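Local coordinates for protein 2-pyrone-4,6-dicarboxylic acid hydrolase, putative (Pseudomonas putida, PDB 2FFI) that probably hydrolyses the lactone ring of 2-pyrone-4,6-dicarboxylate, as a TIM-barrel enzyme of the amidohydrolase family, at residues Q116-L121 and V146-V151; L152-Q157 and F182-T187; D166-P171 and A213-A218. All blocks are in the same frame, centred on the assembly; numbering follows the deposited sequence.

Interaction 1 of 3, residues Q116-L121 and V146-V151; sequences QDMPDL and VADIPV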
loop_
_atom_site.group_PDB
_atom_site.type_symbol
_atom_site.label_atom_id
_atom_site.label_comp_id
_atom_site.label_asym_id
_atom_site.label_seq_id
_atom_site.Cartn_x
_atom_site.Cartn_y
_atom_site.Cartn_z
ATOM N N GLN A 116 14.974 -2.435 -7.071
ATOM C CA GLN A 116 15.881 -1.320 -6.841
ATOM C C GLN A 116 16.981 -1.772 -5.893
ATOM O O GLN A 116 16.871 -2.820 -5.248
ATOM C CB GLN A 116 15.131 -0.137 -6.217
ATOM C CG GLN A 116 14.418 0.764 -7.208
ATOM C CD GLN A 116 15.356 1.762 -7.891
ATOM O OE1 GLN A 116 14.976 2.414 -8.869
ATOM N NE2 GLN A 116 16.581 1.895 -7.370
ATOM N N ASP A 117 18.033 -0.966 -5.807
ATOM C CA ASP A 117 19.158 -1.270 -4.939
ATOM C C ASP A 117 18.810 -1.114 -3.461
ATOM O O ASP A 117 18.218 -0.117 -3.049
ATOM C CB ASP A 117 20.367 -0.399 -5.322
ATOM C CG ASP A 117 19.998 1.051 -5.605
ATOM O OD1 ASP A 117 19.180 1.303 -6.519
ATOM O OD2 ASP A 117 20.543 1.944 -4.920
HETATM N N MSE A 118 19.176 -2.119 -2.672
HETATM C CA MSE A 118 18.899 -2.116 -1.241
HETATM C C MSE A 118 19.430 -0.888 -0.519
HETATM O O MSE A 118 20.634 -0.641 -0.481
HETATM C CB MSE A 118 19.470 -3.378 -0.583
HETATM C CG MSE A 118 18.441 -4.466 -0.296
HETATM SE SE MSE A 118 17.272 -4.005 1.187
HETATM C CE MSE A 118 18.192 -4.934 2.622
ATOM N N PRO A 119 18.523 -0.089 0.053
ATOM C CA PRO A 119 18.918 1.117 0.781
ATOM C C PRO A 119 19.249 0.792 2.238
ATOM O O PRO A 119 18.721 -0.160 2.811
ATOM C CB PRO A 119 17.686 1.999 0.651
ATOM C CG PRO A 119 16.572 0.996 0.740
ATOM C CD PRO A 119 17.061 -0.135 -0.144
ATOM N N ASP A 120 20.133 1.577 2.838
ATOM C CA ASP A 120 20.488 1.354 4.233
ATOM C C ASP A 120 19.730 2.356 5.094
ATOM O O ASP A 120 20.252 3.413 5.414
ATOM C CB ASP A 120 21.992 1.530 4.438
ATOM C CG ASP A 120 22.433 1.183 5.849
ATOM O OD1 ASP A 120 23.659 1.125 6.094
ATOM O OD2 ASP A 120 21.555 0.971 6.717
ATOM N N LEU A 121 18.500 2.016 5.467
ATOM C CA LEU A 121 17.676 2.911 6.273
ATOM C C LEU A 121 18.310 3.319 7.605
ATOM O O LEU A 121 18.118 4.436 8.073
ATOM C CB LEU A 121 16.300 2.286 6.531
ATOM C CG LEU A 121 15.318 2.222 5.364
ATOM C CD1 LEU A 121 15.126 3.605 4.782
ATOM C CD2 LEU A 121 15.830 1.281 4.308
ATOM N N VAL A 146 9.918 -10.588 0.471
ATOM C CA VAL A 146 9.781 -10.844 1.900
ATOM C C VAL A 146 11.135 -11.061 2.546
ATOM O O VAL A 146 11.310 -10.772 3.729
ATOM C CB VAL A 146 8.938 -12.091 2.204
ATOM C CG1 VAL A 146 9.702 -13.350 1.839
ATOM C CG2 VAL A 146 8.587 -12.111 3.675
ATOM N N ALA A 147 12.086 -11.566 1.761
ATOM C CA ALA A 147 13.428 -11.852 2.256
ATOM C C ALA A 147 14.101 -10.632 2.862
ATOM O O ALA A 147 14.836 -10.758 3.841
ATOM C CB ALA A 147 14.283 -12.421 1.141
ATOM N N ASP A 148 13.827 -9.455 2.302
ATOM C CA ASP A 148 14.429 -8.215 2.789
ATOM C C ASP A 148 13.555 -7.392 3.744
ATOM O O ASP A 148 14.039 -6.458 4.397
ATOM C CB ASP A 148 14.848 -7.353 1.601
ATOM C CG ASP A 148 16.072 -7.896 0.909
ATOM O OD1 ASP A 148 16.083 -7.950 -0.348
ATOM O OD2 ASP A 148 17.032 -8.272 1.630
ATOM N N ILE A 149 12.278 -7.748 3.846
ATOM C CA ILE A 149 11.362 -7.028 4.718
ATOM C C ILE A 149 11.825 -6.935 6.172
ATOM O O ILE A 149 11.996 -5.836 6.691
ATOM C CB ILE A 149 9.955 -7.659 4.653
ATOM C CG1 ILE A 149 9.407 -7.500 3.242
ATOM C CG2 ILE A 149 9.014 -7.007 5.653
ATOM C CD1 ILE A 149 9.388 -6.082 2.765
ATOM N N PRO A 150 12.041 -8.077 6.849
ATOM C CA PRO A 150 12.486 -8.009 8.248
ATOM C C PRO A 150 13.723 -7.136 8.507
ATOM O O PRO A 150 13.926 -6.661 9.626
ATOM C CB PRO A 150 12.723 -9.474 8.615
ATOM C CG PRO A 150 13.052 -10.116 7.292
ATOM C CD PRO A 150 12.039 -9.468 6.367
ATOM N N VAL A 151 14.550 -6.927 7.484
ATOM C CA VAL A 151 15.752 -6.108 7.644
ATOM C C VAL A 151 15.402 -4.637 7.525
ATOM O O VAL A 151 15.949 -3.818 8.246
ATOM C CB VAL A 151 16.831 -6.450 6.585
ATOM C CG1 VAL A 151 18.015 -5.538 6.757
ATOM C CG2 VAL A 151 17.265 -7.906 6.718
#

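Interaction 2 of 3, residues L152-Q157 and F182-T187; sequences LVRALQ and FAELLT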
loop_
_atom_site.group_PDB
_atom_site.type_symbol
_atom_site.label_atom_id
_atom_site.label_comp_id
_atom_site.label_asym_id
_atom_site.label_seq_id
_atom_site.Cartn_x
_atom_site.Cartn_y
_atom_site.Cartn_z
ATOM N N LEU A 152 14.486 -4.316 6.618
ATOM C CA LEU A 152 14.044 -2.943 6.411
ATOM C C LEU A 152 13.153 -2.504 7.573
ATOM O O LEU A 152 13.178 -1.344 7.975
ATOM C CB LEU A 152 13.287 -2.833 5.088
ATOM N N VAL A 153 12.375 -3.440 8.113
ATOM C CA VAL A 153 11.479 -3.159 9.235
ATOM C C VAL A 153 12.265 -2.875 10.509
ATOM O O VAL A 153 11.931 -1.953 11.251
ATOM C CB VAL A 153 10.525 -4.343 9.523
ATOM C CG1 VAL A 153 9.740 -4.067 10.789
ATOM C CG2 VAL A 153 9.585 -4.560 8.354
ATOM N N ARG A 154 13.301 -3.680 10.750
ATOM C CA ARG A 154 14.147 -3.537 11.931
ATOM C C ARG A 154 15.036 -2.304 11.863
ATOM O O ARG A 154 15.559 -1.839 12.880
ATOM C CB ARG A 154 15.008 -4.796 12.148
ATOM C CG ARG A 154 14.386 -5.810 13.116
ATOM C CD ARG A 154 15.383 -6.875 13.549
ATOM N NE ARG A 154 15.529 -7.958 12.570
ATOM C CZ ARG A 154 14.814 -9.084 12.575
ATOM N NH1 ARG A 154 15.028 -9.999 11.639
ATOM N NH2 ARG A 154 13.893 -9.306 13.515
ATOM N N ALA A 155 15.200 -1.775 10.659
ATOM C CA ALA A 155 16.011 -0.584 10.457
ATOM C C ALA A 155 15.162 0.649 10.772
ATOM O O ALA A 155 15.654 1.618 11.343
ATOM C CB ALA A 155 16.506 -0.530 9.020
ATOM N N LEU A 156 13.886 0.605 10.403
ATOM C CA LEU A 156 12.972 1.717 10.656
ATOM C C LEU A 156 12.351 1.586 12.041
ATOM O O LEU A 156 11.661 2.488 12.517
ATOM C CB LEU A 156 11.850 1.731 9.621
ATOM C CG LEU A 156 12.243 1.902 8.161
ATOM C CD1 LEU A 156 11.037 1.661 7.294
ATOM C CD2 LEU A 156 12.808 3.282 7.942
ATOM N N GLN A 157 12.598 0.443 12.667
ATOM C CA GLN A 157 12.084 0.121 13.986
ATOM C C GLN A 157 12.425 1.195 15.037
ATOM O O GLN A 157 11.542 1.695 15.730
ATOM C CB GLN A 157 12.658 -1.243 14.413
ATOM C CG GLN A 157 11.805 -2.075 15.349
ATOM C CD GLN A 157 10.678 -2.800 14.638
ATOM O OE1 GLN A 157 9.799 -2.177 14.037
ATOM N NE2 GLN A 157 10.701 -4.130 14.704
ATOM N N PHE A 182 9.369 -14.691 5.037
ATOM C CA PHE A 182 8.057 -14.733 5.646
ATOM C C PHE A 182 8.072 -15.322 7.040
ATOM O O PHE A 182 7.237 -14.983 7.875
ATOM C CB PHE A 182 7.105 -15.534 4.784
ATOM C CG PHE A 182 5.680 -15.191 5.020
ATOM C CD1 PHE A 182 5.151 -14.019 4.506
ATOM C CD2 PHE A 182 4.860 -16.034 5.752
ATOM C CE1 PHE A 182 3.826 -13.694 4.713
ATOM C CE2 PHE A 182 3.531 -15.717 5.965
ATOM C CZ PHE A 182 3.012 -14.543 5.442
ATOM N N ALA A 183 9.006 -16.229 7.281
ATOM C CA ALA A 183 9.117 -16.861 8.581
ATOM C C ALA A 183 9.419 -15.810 9.634
ATOM O O ALA A 183 8.715 -15.712 10.640
ATOM C CB ALA A 183 10.205 -17.901 8.564
ATOM N N GLU A 184 10.466 -15.022 9.406
ATOM C CA GLU A 184 10.849 -13.972 10.355
ATOM C C GLU A 184 9.697 -12.996 10.541
ATOM O O GLU A 184 9.557 -12.387 11.589
ATOM C CB GLU A 184 12.077 -13.210 9.840
ATOM C CG GLU A 184 13.312 -14.054 9.584
ATOM C CD GLU A 184 14.432 -13.274 8.893
ATOM O OE1 GLU A 184 14.280 -12.937 7.697
ATOM O OE2 GLU A 184 15.462 -12.988 9.548
ATOM N N LEU A 185 8.874 -12.859 9.509
ATOM C CA LEU A 185 7.733 -11.958 9.545
ATOM C C LEU A 185 6.672 -12.431 10.560
ATOM O O LEU A 185 6.121 -11.617 11.305
ATOM C CB LEU A 185 7.142 -11.844 8.134
ATOM C CG LEU A 185 6.153 -10.737 7.775
ATOM C CD1 LEU A 185 4.796 -11.052 8.372
ATOM C CD2 LEU A 185 6.669 -9.398 8.271
ATOM N N LEU A 186 6.407 -13.738 10.606
ATOM C CA LEU A 186 5.415 -14.293 11.528
ATOM C C LEU A 186 5.961 -14.394 12.934
ATOM O O LEU A 186 5.296 -14.909 13.828
ATOM C CB LEU A 186 4.990 -15.693 11.092
ATOM C CG LEU A 186 4.548 -15.875 9.654
ATOM C CD1 LEU A 186 4.226 -17.327 9.430
ATOM C CD2 LEU A 186 3.358 -14.990 9.372
ATOM N N THR A 187 7.180 -13.909 13.123
ATOM C CA THR A 187 7.826 -13.976 14.423
ATOM C C THR A 187 8.466 -12.637 14.731
ATOM O O THR A 187 9.086 -12.462 15.776
ATOM C CB THR A 187 8.930 -15.063 14.435
ATOM O OG1 THR A 187 8.441 -16.251 13.803
ATOM C CG2 THR A 187 9.334 -15.408 15.861
#

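Interaction 3 of 3, residues D166-P171 and A213-A218; sequences DHFGRP and AFARQA. With PO4 (phosphate ion), chain C.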
loop_
_atom_site.group_PDB
_atom_site.type_symbol
_atom_site.label_atom_id
_atom_site.label_comp_id
_atom_site.label_asym_id
_atom_site.label_seq_id
_atom_site.Cartn_x
_atom_site.Cartn_y
_atom_site.Cartn_z
ATOM N N ASP A 166 3.730 -3.994 1.993
ATOM C CA ASP A 166 2.907 -4.237 0.803
ATOM C C ASP A 166 2.781 -5.681 0.338
ATOM O O ASP A 166 3.737 -6.450 0.385
ATOM C CB ASP A 166 3.431 -3.427 -0.383
ATOM C CG ASP A 166 3.247 -1.933 -0.208
ATOM O OD1 ASP A 166 3.659 -1.194 -1.131
ATOM O OD2 ASP A 166 2.699 -1.492 0.831
ATOM N N HIS A 167 1.584 -6.023 -0.130
ATOM C CA HIS A 167 1.266 -7.343 -0.656
ATOM C C HIS A 167 1.800 -8.518 0.132
ATOM O O HIS A 167 2.690 -9.217 -0.331
ATOM C CB HIS A 167 1.768 -7.471 -2.089
ATOM C CG HIS A 167 1.493 -6.272 -2.936
ATOM N ND1 HIS A 167 0.317 -5.565 -2.857
ATOM C CD2 HIS A 167 2.236 -5.664 -3.890
ATOM C CE1 HIS A 167 0.345 -4.569 -3.725
ATOM N NE2 HIS A 167 1.499 -4.608 -4.364
ATOM N N PHE A 168 1.261 -8.746 1.317
ATOM C CA PHE A 168 1.684 -9.890 2.122
ATOM C C PHE A 168 3.185 -9.913 2.376
ATOM O O PHE A 168 3.720 -10.863 2.956
ATOM C CB PHE A 168 1.296 -11.180 1.409
ATOM C CG PHE A 168 -0.185 -11.375 1.261
ATOM C CD1 PHE A 168 -0.915 -12.014 2.257
ATOM C CD2 PHE A 168 -0.844 -10.974 0.101
ATOM C CE1 PHE A 168 -2.264 -12.257 2.096
ATOM C CE2 PHE A 168 -2.203 -11.216 -0.065
ATOM C CZ PHE A 168 -2.914 -11.864 0.934
ATOM N N GLY A 169 3.872 -8.864 1.959
ATOM C CA GLY A 169 5.301 -8.846 2.152
ATOM C C GLY A 169 5.971 -9.350 0.892
ATOM O O GLY A 169 7.183 -9.566 0.866
ATOM N N ARG A 170 5.171 -9.531 -0.157
ATOM C CA ARG A 170 5.670 -9.995 -1.443
ATOM C C ARG A 170 6.475 -11.281 -1.274
ATOM O O ARG A 170 7.634 -11.360 -1.666
ATOM C CB ARG A 170 6.545 -8.919 -2.073
ATOM C CG ARG A 170 6.473 -8.827 -3.584
ATOM C CD ARG A 170 5.218 -8.102 -4.047
ATOM N NE ARG A 170 5.350 -7.567 -5.400
ATOM C CZ ARG A 170 5.579 -8.305 -6.482
ATOM N NH1 ARG A 170 5.682 -7.730 -7.685
ATOM N NH2 ARG A 170 5.706 -9.618 -6.358
ATOM N N PRO A 171 5.878 -12.301 -0.655
ATOM C CA PRO A 171 6.577 -13.568 -0.462
ATOM C C PRO A 171 6.387 -14.397 -1.728
ATOM O O PRO A 171 5.802 -13.916 -2.707
ATOM C CB PRO A 171 5.856 -14.167 0.746
ATOM C CG PRO A 171 4.439 -13.777 0.472
ATOM C CD PRO A 171 4.570 -12.324 0.021
ATOM N N ALA A 213 -4.167 -20.014 -2.763
ATOM C CA ALA A 213 -4.078 -20.978 -1.666
ATOM C C ALA A 213 -3.129 -20.440 -0.596
ATOM O O ALA A 213 -3.365 -20.599 0.595
ATOM C CB ALA A 213 -3.576 -22.326 -2.176
ATOM N N PHE A 214 -2.053 -19.796 -1.037
ATOM C CA PHE A 214 -1.065 -19.246 -0.125
ATOM C C PHE A 214 -1.561 -17.963 0.523
ATOM O O PHE A 214 -1.243 -17.678 1.659
ATOM C CB PHE A 214 0.257 -19.008 -0.863
ATOM C CG PHE A 214 1.297 -18.340 -0.024
ATOM C CD1 PHE A 214 1.331 -16.954 0.094
ATOM C CD2 PHE A 214 2.227 -19.096 0.680
ATOM C CE1 PHE A 214 2.281 -16.328 0.902
ATOM C CE2 PHE A 214 3.183 -18.483 1.491
ATOM C CZ PHE A 214 3.211 -17.094 1.606
ATOM N N ALA A 215 -2.333 -17.185 -0.216
ATOM C CA ALA A 215 -2.881 -15.956 0.324
ATOM C C ALA A 215 -3.783 -16.326 1.498
ATOM O O ALA A 215 -3.878 -15.598 2.487
ATOM C CB ALA A 215 -3.679 -15.221 -0.744
ATOM N N ARG A 216 -4.432 -17.478 1.387
ATOM C CA ARG A 216 -5.334 -17.974 2.422
ATOM C C ARG A 216 -4.584 -18.338 3.692
ATOM O O ARG A 216 -4.972 -17.960 4.792
ATOM C CB ARG A 216 -6.094 -19.199 1.896
ATOM C CG ARG A 216 -7.039 -19.835 2.898
ATOM C CD ARG A 216 -8.039 -18.815 3.411
ATOM N NE ARG A 216 -9.110 -19.435 4.186
ATOM C CZ ARG A 216 -9.989 -20.293 3.681
ATOM N NH1 ARG A 216 -10.932 -20.806 4.460
ATOM N NH2 ARG A 216 -9.931 -20.633 2.398
ATOM N N GLN A 217 -3.506 -19.087 3.528
ATOM C CA GLN A 217 -2.686 -19.505 4.653
ATOM C C GLN A 217 -2.002 -18.290 5.279
ATOM O O GLN A 217 -1.993 -18.124 6.498
ATOM C CB GLN A 217 -1.628 -20.500 4.166
ATOM C CG GLN A 217 -2.201 -21.746 3.513
ATOM C CD GLN A 217 -2.885 -22.661 4.513
ATOM O OE1 GLN A 217 -3.510 -23.657 4.137
ATOM N NE2 GLN A 217 -2.763 -22.331 5.801
ATOM N N ALA A 218 -1.438 -17.444 4.423
ATOM C CA ALA A 218 -0.732 -16.238 4.844
ATOM C C ALA A 218 -1.584 -15.349 5.738
ATOM O O ALA A 218 -1.112 -14.861 6.764
ATOM C CB ALA A 218 -0.257 -15.451 3.618
HETATM P P PO4 C . 2.380 -1.472 -6.948
HETATM O O1 PO4 C . 2.647 -0.127 -6.379
HETATM O O2 PO4 C . 3.645 -2.064 -7.451
HETATM O O3 PO4 C . 1.816 -2.350 -5.897
HETATM O O4 PO4 C . 1.417 -1.344 -8.070
#

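Interaction 1 of 3, residues Q116-L121 and V146-V151
Met118, present as selenomethionine, reaches from the loop 116-121 to the segment 146-151, where helix 149-156 sets in, and lays selenium and methyl against Asp148, and the methyl also against Val151. Its chain is doubly bent, with chi2 at -73° and chi3 at -96°, which brings the terminal methyl CE over Asp148 and Val151. There Met118 CE lies 3.7 Å from Asp148 OD2 and 4.0 Å from Asp148 CG, and on the helix side 4.2 Å from Val151 CG1. The selenium of Met118 keeps to the shank of the aspartate, 4.1 Å from Asp148 CG and 4.2 Å from Asp148 CB. Met118 and Asp148 thus run at a slant to one another, the first offering selenium and methyl, the second its CB, CG and OD2, in a purely van der Waals meeting. Val151 gives just one branch: CG1 stands anti to the backbone N (chi1 177°) and touches the methyl, whereas CG2 lies farther off. With two of the three touching residues exposed and 123 Å² buried in all, this is a small patch at the surface. The carboxylate itself is engaged by Arg144, whose NH1 forms a salt bridge with Asp148 OD1. NH2 of the same arginine bonds the carbonyl O of Gln116, and its side chain touches Met118, so that one arginine ties both sides of the contact together. Beneath, the buried Leu121 rests on Ala155 and Leu156 of helix 149-156. The loop 116-121 follows strand 108-110 and leads to helix 127-136, while 146-151 follows strand 139-142 and enters helix 149-156; the contact therefore links the loops that leave two adjacent parallel strands.

Interaction 2 of 3, residues L152-Q157 and F182-T187
Arg154 and Glu184 face each other between helix 149-156 and helix 182-185 and meet at a single pair of atoms. The CB of Arg154 points toward the other helix yet is still 8.6 Å from Glu184 OE2. CG and CD run on nearly extended (chi2 -167°), carrying the chain outward and gaining little. A bend at chi3, -82°, then turns the guanidinium toward Glu184: NE remains distant, Arg154 CZ comes to 5.0 Å from Glu184 OE2, and Arg154 NH1 ends 3.7 Å from the same oxygen, which lies in the plane of the guanidinium and at its edge. The two flat groups are turned 60° against each other, and the salt bridge is long, more a loose charge pairing than a grip. Glu184 extends straight beyond CG, crossing the arginine at about a right angle; Thr187 OG1 donates to Ala183 O (3.2 Å) where this short helix ends. Leu188 packs on Arg154. Deeper down, Val153 lies on Ile163 and Leu185 on Ile165, both of strand 163-165. The two helices, one before and one after the strand they cover, belong to the outer helical layer of an alpha/beta TIM barrel, here linked at the surface by opposite charges.

Interaction 3 of 3, residues D166-P171 and A213-A218
Phe168 drives its ring from the loop 166-171 against one side of helix 208-225, meeting two alanines one turn apart. Phe168 CZ lies 3.8 Å from Ala215 CB and Phe168 CD1 3.8 Å from Ala218 CB, while Phe168 CE1 comes to 3.7 Å from Ala215 O; Ala218 CB and Ala215 O approach the ring obliquely. Beside it, Pro171 CG rests 3.4 Å from Phe214 CE1; the Phe214 ring is placed there with its own CG anti to the backbone N (chi1 175°). Replacing Phe168 by an alanine would probably open a gap against Ala215 and Ala218 and leave the loop less firmly seated on the helix. Phe182 packs on both Pro171 and Ala218, and the backbone of Phe168 is hydrogen-bonded to the backbone of Lys197 in strand 194-199. One residue before Phe168, the His167 ring turns the other way: His167 NE2 donates to phosphate O3 (2.7 Å, 153°), in the ring plane. Ser199 OG holds its ND1, and Arg110, which bridges Asp166 OD1, also binds the phosphate. The anion probably came from the crystallisation liquor; its setting among loops following barrel strands is consistent with the active-site mouth of an amidohydrolase TIM barrel.

In the fold
The three contacts lie within the part of the chain assigned to the amidohydrolase family and mainly link loops and helices that follow successive parallel strands. Interactions 1 and 2 have centres about 10 Å apart and share helix 149-156; interaction 1 closes along the chain before interaction 2 opens, and Pro150 packs on Glu184 between them. Interaction 3 is centred about 15 Å from interaction 2 and about 18 Å from interaction 1. Its segments alternate with those of interaction 2: in sequence helix 182-185 lies between them, and Phe182 packs on both. Val146 N probably hydrogen-bonds Arg170 O, joining interactions 1 and 3. Two surface contacts thus adjoin the buried one, whose loop also meets a phosphate through His167.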